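Local coordinates for protein glycoside Hydrolase (Bacteroides uniformis, PDB 5TA0) that probably hydrolyses agarose chains as a gut bacterial glycoside hydrolase, here an engineered variant bound to neoagarooctaose, at residues 135-140 and 197-202; 243-248 and 262-267; 275-280 and 320-325; 316-321 and 361-366. All coordinates share one frame; numbering follows the deposited sequence.

Overall arrangement
All four contacts lie in the barrel of parallel strands, where eight strands follow one another in chain order. Contact 1 pairs strands 134-140 and 197-199. Contact 2 packs helix 264-271 on the next strand, 242-247. Contact 3 joins strands 277-285 and 321-326, and contact 4 joins 321-326 to 364-369. Contacts 3 and 4 share Pro320 and Leu321, with centres about 8 Å apart. Contacts 1 and 4 are about 17 Å apart between centres, yet Tyr366 reaches Asn135. Glu199 of contact 1 bonds to Thr279 and Ser324 of contact 3. The barrel brings segments far apart in sequence together, and contacts 1 and 3 supply Asn202 and Gln325 to the glycan pocket.

Contact 1: residues 135-140 and 197-202; sequences NLILCN and FCEVIN. With EDO (1,2-ethanediol), chain S.
Asn135 ND2 stands at the edge of the Phe197 ring, 3.9 Å from CE2. The same ND2 donates to O2 of an ethanediol at 3.1 Å. Leu136 O then takes a weak bond from Phe197 N, 3.3 Å long. At Ile137 the side chain leaves on the Phe197 face of the sheet. It crosses the side chain of Glu199 at a slant, with CG2 3.5 Å from OE1. Leu138 forms a parallel bridge with Cys198. Its N donates to Phe197 O at 2.9 Å, and its O accepts from Glu199 N at 2.8 Å. Both side chains lie on the other face. Cys139 places its CB 3.3 Å from Glu199 OE1, while its SG lies beside the backbone N of Asn202. Asn140 CG is anti to the carbonyl carbon (chi1 -67°), which turns ND2 toward Val200 O. That bond is 3.1 Å long and nearly straight (167°), with the acceptor in the amide plane. Asn140 O also receives Asn202 N. Asn140 N is buried without a partner. The carboxylate of Glu199 is gripped from elsewhere: Arg83 holds OE1 by a salt bridge, and Ser324 and Thr279 bond to OE2. Arg83 also holds Asn202, a residue of the glycan pocket. Helix 170-183 covers Leu138 and Cys198 on one face of this pair, and Met322 of strand 321-326 meets Ile137 and Phe197 on the other.

Contact 2: residues 243-248 and 262-267; sequences GGYCTA and ARWKQF
The Tyr245 ring lies in an offset stack with the five-membered ring of Trp264, their centroids 4.5 Å apart and their planes 28° apart. Tyr245 CE2 sits over one face of the indole, toward its rim, 3.2 Å from NE1. Over the centre of one face of the tyrosine ring is Thr247 OG1. The third ring, Phe267, is met differently. Tyr245 points its edge at the phenylalanine face in a T-shaped pair, with planes at 75° and centroids 5.4 Å apart. Tyr245 CB also rests over that face, 4.1 Å from the ring centroid, as a CH-pi contact. The three rings form an aromatic cluster. It joins strand 242-247 of the barrel to helix 264-271, which follows it in the chain. This is the usual beta/alpha packing of such a barrel, with the helix on the outside of the strand. The peptide bond before Tyr245 is cis. Tyr245 CG lies between the backbone N and the carbonyl carbon (chi1 72°), which carries the ring to the helix. Gly244 has no side chain, and a CB there would stand only 3.2 Å from Phe267 CZ. Two polar links accompany the rings. Trp264 NE1 donates to Thr247 OG1 at 2.9 Å, bent and somewhat out of the indole plane. A water in the plane of the Tyr245 ring is 2.8 Å from its OH and accepts from Arg263 NH1 at 3.1 Å. That NH1 also forms a salt bridge with Asp210 on helix 204-210.

Contact 3: residues 275-280 and 320-325; sequences MDFFTI and PLMISQ. With GAL (beta-D-galactopyranose), chain C; EDO (1,2-ethanediol), chain L.
Phe277 and Met322 meet in the tight part of this parallel strand pair. Met322 SD lies 3.7 Å from Phe277 CE2, an oblique Met-aromatic contact. The chain of Met322 runs extended and then bends at chi3 (-69°), which brings its CE to the same CE2. With alanine in the place of Met322, the Phe277 ring is likely to lose its sulfur partner and a gap to open beside it. The backbones here are firmly joined. Phe278 N donates to Pro320 O at 2.9 Å, Met322 N to Phe278 O at 2.7 Å, and Ile280 N to Met322 O at 3.1 Å. Beyond this the pairing loosens: the bond from Ser324 N to Ile280 O is weak, 3.3 Å long and bent. The other end is looser and nearer solvent. Pro320 is exposed, and Asp276 OD1 accepts from O1 of an ethanediol at 2.7 Å, while Lys234 holds OD2 by a salt bridge. Ser324 OG bonds to His281 NE2, and Gln325 lines the glycan pocket. Phe278 and Leu321 face helix 298-315, while the rings of Trp264 and Phe197 meet Phe278 and Phe277 edge-to-face from helix 264-271 and strand 197-199.

Contact 4: residues 316-321 and 361-366; sequences GEVKPL and TDNICY
Val318 leans its CG1 on the carboxamide of Asn363 where the last two strands of the parallel barrel sheet come together. CG1 is 3.6 Å from Asn363 CG and nearly as close to OD1 and ND2, so the methyl meets the whole breadth of the amide. The two side chains cross at about a right angle. Asn363 swings CG beside its own N (chi1 -70°). Its OD1 takes a water at 2.8 Å, and the same water donates to Val318 O at 3.0 Å. Replacing Asn363 by an alanine would probably cost this water an acceptor and leave the Val318 methyl without the amide it rests on. Further on, Leu321 and Ile364 form a parallel bridge. Leu321 N donates to Asn363 O at 2.9 Å, and Cys365 N to Leu321 O at 2.8 Å. Ile364 keeps CG2 near Leu321 O. The chain then turns a corner at Cys365. Beyond the corner, Tyr366 OH reaches Asn135 O on strand 134-140. Helix 298-315 meets Val318 through Glu308 and Met312. Cys365 holds SG between its N and its carbonyl carbon (chi1 60°), and that sulfur ends 3.7 Å from Leu321 O, while Cys365 CB lies 4.1 Å from Pro320 CB.

Contact 1: residues 135-140 and 197-202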
# COMPACT_ATOMS: atom_id res chain seq x y z
N ASN A 135 -10.05 -5.23 11.60
CA ASN A 135 -8.72 -5.35 12.19
C ASN A 135 -8.16 -3.94 12.19
O ASN A 135 -7.75 -3.41 11.15
CB ASN A 135 -7.86 -6.30 11.39
CG ASN A 135 -6.53 -6.62 12.05
OD1 ASN A 135 -6.26 -6.16 13.15
ND2 ASN A 135 -5.71 -7.40 11.40
N LEU A 136 -8.23 -3.28 13.32
CA LEU A 136 -7.98 -1.84 13.36
C LEU A 136 -6.53 -1.46 13.31
O LEU A 136 -5.70 -1.98 14.07
CB LEU A 136 -8.62 -1.21 14.60
CG LEU A 136 -8.55 0.31 14.74
CD1 LEU A 136 -9.40 0.95 13.67
CD2 LEU A 136 -8.98 0.73 16.14
N ILE A 137 -6.23 -0.49 12.43
CA ILE A 137 -5.00 0.29 12.50
C ILE A 137 -5.30 1.55 13.29
O ILE A 137 -6.10 2.38 12.89
CB ILE A 137 -4.49 0.69 11.08
CG1 ILE A 137 -4.38 -0.53 10.17
CG2 ILE A 137 -3.17 1.45 11.19
CD1 ILE A 137 -4.14 -0.18 8.72
N LEU A 138 -4.63 1.68 14.44
CA LEU A 138 -4.71 2.88 15.26
C LEU A 138 -3.49 3.77 14.96
O LEU A 138 -2.40 3.27 14.75
CB LEU A 138 -4.75 2.47 16.74
CG LEU A 138 -4.96 3.59 17.76
CD1 LEU A 138 -6.25 4.39 17.52
CD2 LEU A 138 -4.99 3.02 19.18
N CYS A 139 -3.70 5.08 14.92
CA CYS A 139 -2.63 6.04 14.71
C CYS A 139 -3.00 7.36 15.33
O CYS A 139 -4.20 7.70 15.42
CB CYS A 139 -2.39 6.21 13.21
SG CYS A 139 -0.96 7.21 12.73
N ASN A 140 -1.99 8.13 15.75
CA ASN A 140 -2.19 9.52 16.17
C ASN A 140 -1.98 10.46 14.99
O ASN A 140 -0.96 10.37 14.28
CB ASN A 140 -1.18 9.90 17.25
CG ASN A 140 -1.41 9.16 18.53
OD1 ASN A 140 -2.33 9.49 19.28
ND2 ASN A 140 -0.62 8.12 18.75
N PHE A 197 -2.71 -3.17 14.91
CA PHE A 197 -1.48 -2.44 14.60
C PHE A 197 -1.60 -1.04 15.17
O PHE A 197 -2.64 -0.40 15.02
CB PHE A 197 -1.30 -2.30 13.09
CG PHE A 197 -1.23 -3.61 12.36
CD1 PHE A 197 -0.02 -4.23 12.13
CD2 PHE A 197 -2.40 -4.25 11.95
CE1 PHE A 197 0.03 -5.44 11.43
CE2 PHE A 197 -2.34 -5.48 11.31
CZ PHE A 197 -1.14 -6.06 11.05
N CYS A 198 -0.53 -0.56 15.80
CA CYS A 198 -0.42 0.82 16.28
C CYS A 198 0.69 1.53 15.56
O CYS A 198 1.88 1.36 15.86
CB CYS A 198 -0.22 0.85 17.79
SG CYS A 198 -1.66 0.29 18.73
N GLU A 199 0.31 2.40 14.64
CA GLU A 199 1.25 3.33 14.06
C GLU A 199 1.50 4.42 15.09
O GLU A 199 0.61 4.79 15.84
CB GLU A 199 0.70 3.95 12.78
CG GLU A 199 0.38 2.99 11.63
CD GLU A 199 -0.26 3.73 10.46
OE1 GLU A 199 -1.32 4.36 10.65
OE2 GLU A 199 0.36 3.72 9.35
N VAL A 200 2.72 4.95 15.10
CA VAL A 200 3.06 5.98 16.09
C VAL A 200 2.36 7.31 15.77
O VAL A 200 1.65 7.89 16.61
CB VAL A 200 4.59 6.14 16.21
CG1 VAL A 200 4.98 7.37 17.02
CG2 VAL A 200 5.19 4.86 16.83
N ILE A 201 2.59 7.80 14.56
CA ILE A 201 2.18 9.18 14.23
C ILE A 201 2.03 9.35 12.73
O ILE A 201 2.87 8.88 11.95
CB ILE A 201 3.17 10.20 14.86
CG1 ILE A 201 2.65 11.63 14.79
CG2 ILE A 201 4.57 10.05 14.28
CD1 ILE A 201 3.50 12.60 15.54
N ASN A 202 0.97 10.03 12.31
CA ASN A 202 0.67 10.20 10.89
C ASN A 202 1.51 11.28 10.20
O ASN A 202 1.52 12.43 10.65
CB ASN A 202 -0.81 10.56 10.75
CG ASN A 202 -1.28 10.57 9.33
OD1 ASN A 202 -1.34 9.53 8.68
ND2 ASN A 202 -1.65 11.75 8.82
C1 EDO S . -4.06 -7.88 8.17
O1 EDO S . -4.18 -9.07 8.97
C2 EDO S . -5.40 -7.60 7.54
O2 EDO S . -6.48 -7.74 8.45

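Contact 2: residues 243-248 and 262-267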
# COMPACT_ATOMS: atom_id res chain seq x y z
N GLY A 243 4.59 0.56 14.80
CA GLY A 243 5.31 0.82 13.56
C GLY A 243 5.42 2.31 13.23
O GLY A 243 4.81 3.17 13.84
N GLY A 244 6.23 2.56 12.19
CA GLY A 244 6.49 3.93 11.74
C GLY A 244 7.23 3.93 10.42
O GLY A 244 7.54 2.86 9.88
N TYR A 245 7.53 5.10 9.86
CA TYR A 245 7.18 6.41 10.41
C TYR A 245 5.98 7.04 9.74
O TYR A 245 5.68 8.19 10.01
CB TYR A 245 8.38 7.36 10.50
CG TYR A 245 8.96 7.94 9.22
CD1 TYR A 245 8.43 9.10 8.64
CD2 TYR A 245 10.09 7.39 8.63
CE1 TYR A 245 9.03 9.66 7.51
CE2 TYR A 245 10.67 7.95 7.51
CZ TYR A 245 10.15 9.09 6.97
OH TYR A 245 10.76 9.64 5.87
N CYS A 246 5.26 6.27 8.91
CA CYS A 246 3.99 6.67 8.29
C CYS A 246 4.21 7.84 7.34
O CYS A 246 3.60 8.90 7.45
CB CYS A 246 2.94 6.94 9.36
SG CYS A 246 1.26 7.03 8.77
N THR A 247 5.13 7.62 6.42
CA THR A 247 5.67 8.67 5.54
C THR A 247 4.66 9.21 4.54
O THR A 247 4.10 8.45 3.76
CB THR A 247 6.86 8.05 4.78
OG1 THR A 247 7.70 7.36 5.74
CG2 THR A 247 7.65 9.11 4.01
N ALA A 248 4.50 10.52 4.48
CA ALA A 248 3.60 11.16 3.51
C ALA A 248 4.03 10.97 2.07
O ALA A 248 3.18 10.66 1.22
CB ALA A 248 3.45 12.65 3.81
N ALA A 262 19.04 11.03 4.72
CA ALA A 262 18.63 11.80 5.90
C ALA A 262 17.40 11.26 6.62
O ALA A 262 17.18 11.59 7.78
CB ALA A 262 18.36 13.24 5.48
N ARG A 263 16.59 10.46 5.91
CA ARG A 263 15.26 10.09 6.38
C ARG A 263 15.16 8.57 6.59
O ARG A 263 15.55 8.09 7.65
CB ARG A 263 14.18 10.70 5.49
CG ARG A 263 14.25 12.21 5.47
CD ARG A 263 13.10 12.76 4.69
NE ARG A 263 13.22 14.20 4.51
CZ ARG A 263 12.21 15.03 4.33
NH1 ARG A 263 10.95 14.63 4.37
NH2 ARG A 263 12.46 16.33 4.14
N TRP A 264 14.68 7.81 5.60
CA TRP A 264 14.52 6.36 5.79
C TRP A 264 15.79 5.63 6.23
O TRP A 264 15.72 4.72 7.08
CB TRP A 264 13.83 5.67 4.58
CG TRP A 264 12.34 5.58 4.84
CD1 TRP A 264 11.39 6.48 4.47
CD2 TRP A 264 11.70 4.60 5.63
NE1 TRP A 264 10.15 6.08 4.94
CE2 TRP A 264 10.32 4.94 5.67
CE3 TRP A 264 12.13 3.43 6.27
CZ2 TRP A 264 9.40 4.20 6.40
CZ3 TRP A 264 11.20 2.69 6.98
CH2 TRP A 264 9.85 3.08 7.03
N LYS A 265 16.95 6.00 5.69
CA LYS A 265 18.19 5.38 6.16
C LYS A 265 18.36 5.57 7.68
O LYS A 265 18.66 4.63 8.41
CB LYS A 265 19.41 5.92 5.39
CG LYS A 265 20.74 5.25 5.72
CD LYS A 265 21.53 6.12 6.71
CE LYS A 265 23.04 5.88 6.80
NZ LYS A 265 23.48 4.64 7.45
N GLN A 266 18.20 6.81 8.14
CA GLN A 266 18.32 7.13 9.55
C GLN A 266 17.24 6.49 10.40
O GLN A 266 17.52 6.08 11.53
CB GLN A 266 18.32 8.65 9.78
CG GLN A 266 19.42 9.43 9.07
CD GLN A 266 20.81 8.93 9.38
OE1 GLN A 266 21.12 8.54 10.51
NE2 GLN A 266 21.65 8.88 8.36
N PHE A 267 16.00 6.43 9.89
CA PHE A 267 14.95 5.79 10.66
C PHE A 267 15.24 4.30 10.89
O PHE A 267 15.12 3.80 12.00
CB PHE A 267 13.60 5.95 9.97
CG PHE A 267 12.46 5.30 10.70
CD1 PHE A 267 12.05 5.74 11.95
CD2 PHE A 267 11.77 4.25 10.13
CE1 PHE A 267 10.98 5.16 12.61
CE2 PHE A 267 10.72 3.65 10.80
CZ PHE A 267 10.31 4.09 12.02
O HOH W 1 9.91 11.74 4.31

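Contact 3: residues 275-280 and 320-325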
# COMPACT_ATOMS: atom_id res chain seq x y z
N MET A 275 10.82 -1.32 15.81
CA MET A 275 9.55 -1.34 15.11
C MET A 275 9.16 -2.78 14.77
O MET A 275 9.98 -3.56 14.27
CB MET A 275 9.63 -0.54 13.83
CG MET A 275 9.91 0.97 14.00
SD MET A 275 8.68 1.91 14.96
CE MET A 275 9.40 1.84 16.60
N ASP A 276 7.89 -3.13 15.02
CA ASP A 276 7.33 -4.40 14.50
C ASP A 276 7.02 -4.36 13.02
O ASP A 276 6.98 -5.40 12.37
CB ASP A 276 6.10 -4.79 15.30
CG ASP A 276 6.42 -4.94 16.77
OD1 ASP A 276 7.15 -5.91 17.13
OD2 ASP A 276 6.01 -4.09 17.57
N PHE A 277 6.71 -3.18 12.50
CA PHE A 277 6.40 -3.03 11.08
C PHE A 277 6.80 -1.63 10.65
O PHE A 277 6.95 -0.72 11.49
CB PHE A 277 4.90 -3.32 10.79
CG PHE A 277 3.94 -2.37 11.44
CD1 PHE A 277 3.52 -2.58 12.76
CD2 PHE A 277 3.44 -1.28 10.75
CE1 PHE A 277 2.62 -1.70 13.37
CE2 PHE A 277 2.56 -0.41 11.36
CZ PHE A 277 2.16 -0.61 12.66
N PHE A 278 7.03 -1.49 9.35
CA PHE A 278 7.27 -0.20 8.70
C PHE A 278 5.98 0.23 8.03
O PHE A 278 5.20 -0.63 7.61
CB PHE A 278 8.41 -0.29 7.71
CG PHE A 278 9.77 -0.43 8.35
CD1 PHE A 278 10.03 -0.04 9.67
CD2 PHE A 278 10.84 -0.97 7.64
CE1 PHE A 278 11.31 -0.14 10.22
CE2 PHE A 278 12.09 -1.07 8.18
CZ PHE A 278 12.34 -0.67 9.47
N THR A 279 5.76 1.53 7.94
CA THR A 279 4.54 2.04 7.34
C THR A 279 4.81 3.31 6.54
O THR A 279 5.57 4.21 7.00
CB THR A 279 3.42 2.21 8.39
OG1 THR A 279 2.28 2.79 7.75
CG2 THR A 279 3.84 3.07 9.55
N ILE A 280 4.22 3.36 5.34
CA ILE A 280 4.34 4.48 4.41
C ILE A 280 3.00 4.75 3.77
O ILE A 280 2.09 3.91 3.81
CB ILE A 280 5.40 4.24 3.33
CG1 ILE A 280 5.05 3.02 2.45
CG2 ILE A 280 6.78 4.08 3.95
CD1 ILE A 280 6.05 2.75 1.33
N PRO A 320 7.94 -6.34 8.06
CA PRO A 320 6.62 -6.26 7.41
C PRO A 320 6.28 -4.80 7.07
O PRO A 320 6.55 -3.91 7.88
CB PRO A 320 5.65 -6.81 8.45
CG PRO A 320 6.49 -7.67 9.34
CD PRO A 320 7.86 -7.03 9.37
N LEU A 321 5.72 -4.59 5.89
CA LEU A 321 5.41 -3.25 5.39
C LEU A 321 3.90 -3.03 5.36
O LEU A 321 3.14 -3.86 4.80
CB LEU A 321 5.98 -3.04 4.00
CG LEU A 321 5.78 -1.66 3.36
CD1 LEU A 321 6.54 -0.58 4.12
CD2 LEU A 321 6.21 -1.67 1.89
N MET A 322 3.46 -1.92 5.93
CA MET A 322 2.10 -1.45 5.87
C MET A 322 2.03 -0.24 4.94
O MET A 322 2.90 0.63 4.98
CB MET A 322 1.66 -1.03 7.26
CG MET A 322 0.35 -0.26 7.31
SD MET A 322 -0.18 0.18 8.98
CE MET A 322 -0.57 -1.44 9.62
N ILE A 323 0.99 -0.19 4.13
CA ILE A 323 0.68 1.01 3.33
C ILE A 323 -0.68 1.49 3.82
O ILE A 323 -1.73 1.05 3.35
CB ILE A 323 0.76 0.76 1.81
CG1 ILE A 323 2.10 0.09 1.42
CG2 ILE A 323 0.67 2.07 1.06
CD1 ILE A 323 2.01 -1.40 1.32
N SER A 324 -0.69 2.40 4.81
CA SER A 324 -1.94 2.68 5.49
C SER A 324 -2.84 3.71 4.78
O SER A 324 -3.98 3.88 5.18
CB SER A 324 -1.71 3.11 6.93
OG SER A 324 -0.81 4.18 7.04
N GLN A 325 -2.29 4.36 3.77
CA GLN A 325 -3.06 5.20 2.81
C GLN A 325 -2.41 5.10 1.45
O GLN A 325 -1.20 5.32 1.35
CB GLN A 325 -3.05 6.68 3.19
CG GLN A 325 -3.78 7.05 4.49
CD GLN A 325 -3.65 8.52 4.85
OE1 GLN A 325 -3.44 9.40 3.96
NE2 GLN A 325 -3.81 8.81 6.11
C1 GAL C . -3.57 14.07 3.61
C2 GAL C . -3.66 13.37 4.96
C3 GAL C . -5.03 12.81 5.28
C4 GAL C . -6.17 13.67 4.74
C5 GAL C . -5.94 14.12 3.33
C6 GAL C . -7.04 15.03 2.74
O2 GAL C . -2.74 12.28 4.99
O3 GAL C . -5.05 12.81 6.72
O4 GAL C . -6.30 14.82 5.60
O5 GAL C . -4.72 14.87 3.36
O6 GAL C . -8.32 14.37 2.64
C1 EDO L . 10.61 -5.62 18.78
O1 EDO L . 9.19 -5.61 18.93
C2 EDO L . 10.93 -5.35 17.32
O2 EDO L . 10.13 -6.15 16.45

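Contact 4: residues 316-321 and 361-366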
# COMPACT_ATOMS: atom_id res chain seq x y z
N GLY A 316 19.38 -7.01 9.09
CA GLY A 316 19.46 -8.44 8.77
C GLY A 316 18.16 -9.11 8.44
O GLY A 316 18.12 -10.34 8.37
N GLU A 317 17.08 -8.36 8.21
CA GLU A 317 15.79 -8.95 7.91
C GLU A 317 14.90 -7.90 7.28
O GLU A 317 15.05 -6.70 7.59
CB GLU A 317 15.12 -9.49 9.18
CG GLU A 317 14.61 -8.39 10.10
CD GLU A 317 14.31 -8.88 11.51
OE1 GLU A 317 14.22 -10.10 11.74
OE2 GLU A 317 14.17 -8.01 12.40
N VAL A 318 13.95 -8.35 6.45
CA VAL A 318 12.90 -7.48 5.88
C VAL A 318 11.81 -7.33 6.92
O VAL A 318 11.31 -8.35 7.45
CB VAL A 318 12.30 -8.06 4.60
CG1 VAL A 318 11.10 -7.24 4.12
CG2 VAL A 318 13.35 -8.13 3.51
N LYS A 319 11.41 -6.10 7.18
CA LYS A 319 10.36 -5.79 8.14
C LYS A 319 9.00 -5.80 7.43
O LYS A 319 8.90 -5.29 6.32
CB LYS A 319 10.65 -4.39 8.68
CG LYS A 319 9.84 -3.99 9.88
CD LYS A 319 10.35 -4.64 11.16
CE LYS A 319 11.73 -4.16 11.58
NZ LYS A 319 12.11 -4.71 12.92
N PRO A 320 7.94 -6.34 8.06
CA PRO A 320 6.62 -6.26 7.41
C PRO A 320 6.28 -4.80 7.07
O PRO A 320 6.55 -3.91 7.88
CB PRO A 320 5.65 -6.81 8.45
CG PRO A 320 6.49 -7.67 9.34
CD PRO A 320 7.86 -7.03 9.37
N LEU A 321 5.72 -4.59 5.89
CA LEU A 321 5.41 -3.25 5.39
C LEU A 321 3.90 -3.03 5.36
O LEU A 321 3.14 -3.86 4.80
CB LEU A 321 5.98 -3.04 4.00
CG LEU A 321 5.78 -1.66 3.36
CD1 LEU A 321 6.54 -0.58 4.12
CD2 LEU A 321 6.21 -1.67 1.89
N THR A 361 3.05 -9.95 -1.23
CA THR A 361 2.16 -10.25 -0.17
C THR A 361 2.86 -10.84 1.07
O THR A 361 2.41 -10.62 2.19
CB THR A 361 1.00 -11.13 -0.69
OG1 THR A 361 0.04 -11.34 0.35
CG2 THR A 361 1.48 -12.48 -1.23
N ASP A 362 3.95 -11.58 0.88
CA ASP A 362 4.68 -12.12 2.03
C ASP A 362 5.26 -11.04 2.96
O ASP A 362 5.38 -11.31 4.13
CB ASP A 362 5.80 -13.07 1.57
CG ASP A 362 6.84 -12.40 0.68
OD1 ASP A 362 6.50 -11.49 -0.10
OD2 ASP A 362 8.00 -12.85 0.75
N ASN A 363 5.63 -9.89 2.42
CA ASN A 363 6.23 -8.79 3.20
C ASN A 363 5.35 -7.56 3.31
O ASN A 363 5.84 -6.47 3.65
CB ASN A 363 7.57 -8.41 2.59
CG ASN A 363 8.63 -9.47 2.79
OD1 ASN A 363 8.75 -10.05 3.87
ND2 ASN A 363 9.43 -9.69 1.78
N ILE A 364 4.07 -7.69 3.00
CA ILE A 364 3.09 -6.63 3.22
C ILE A 364 2.08 -7.10 4.24
O ILE A 364 1.46 -8.14 4.06
CB ILE A 364 2.43 -6.16 1.91
CG1 ILE A 364 3.52 -5.38 1.13
CG2 ILE A 364 1.17 -5.34 2.18
CD1 ILE A 364 3.10 -4.74 -0.13
N CYS A 365 1.97 -6.37 5.35
CA CYS A 365 1.05 -6.79 6.40
C CYS A 365 -0.34 -6.19 6.26
O CYS A 365 -1.30 -6.65 6.88
CB CYS A 365 1.61 -6.49 7.80
SG CYS A 365 1.99 -4.77 8.18
N TYR A 366 -0.47 -5.11 5.46
CA TYR A 366 -1.76 -4.41 5.32
C TYR A 366 -1.58 -3.33 4.26
O TYR A 366 -0.56 -2.64 4.28
CB TYR A 366 -2.11 -3.70 6.65
CG TYR A 366 -3.54 -3.76 7.14
CD1 TYR A 366 -3.80 -3.87 8.49
CD2 TYR A 366 -4.62 -3.68 6.28
CE1 TYR A 366 -5.09 -3.88 8.98
CE2 TYR A 366 -5.92 -3.72 6.74
CZ TYR A 366 -6.16 -3.79 8.09
OH TYR A 366 -7.48 -3.79 8.52
O HOH W 2 8.57 -9.33 6.54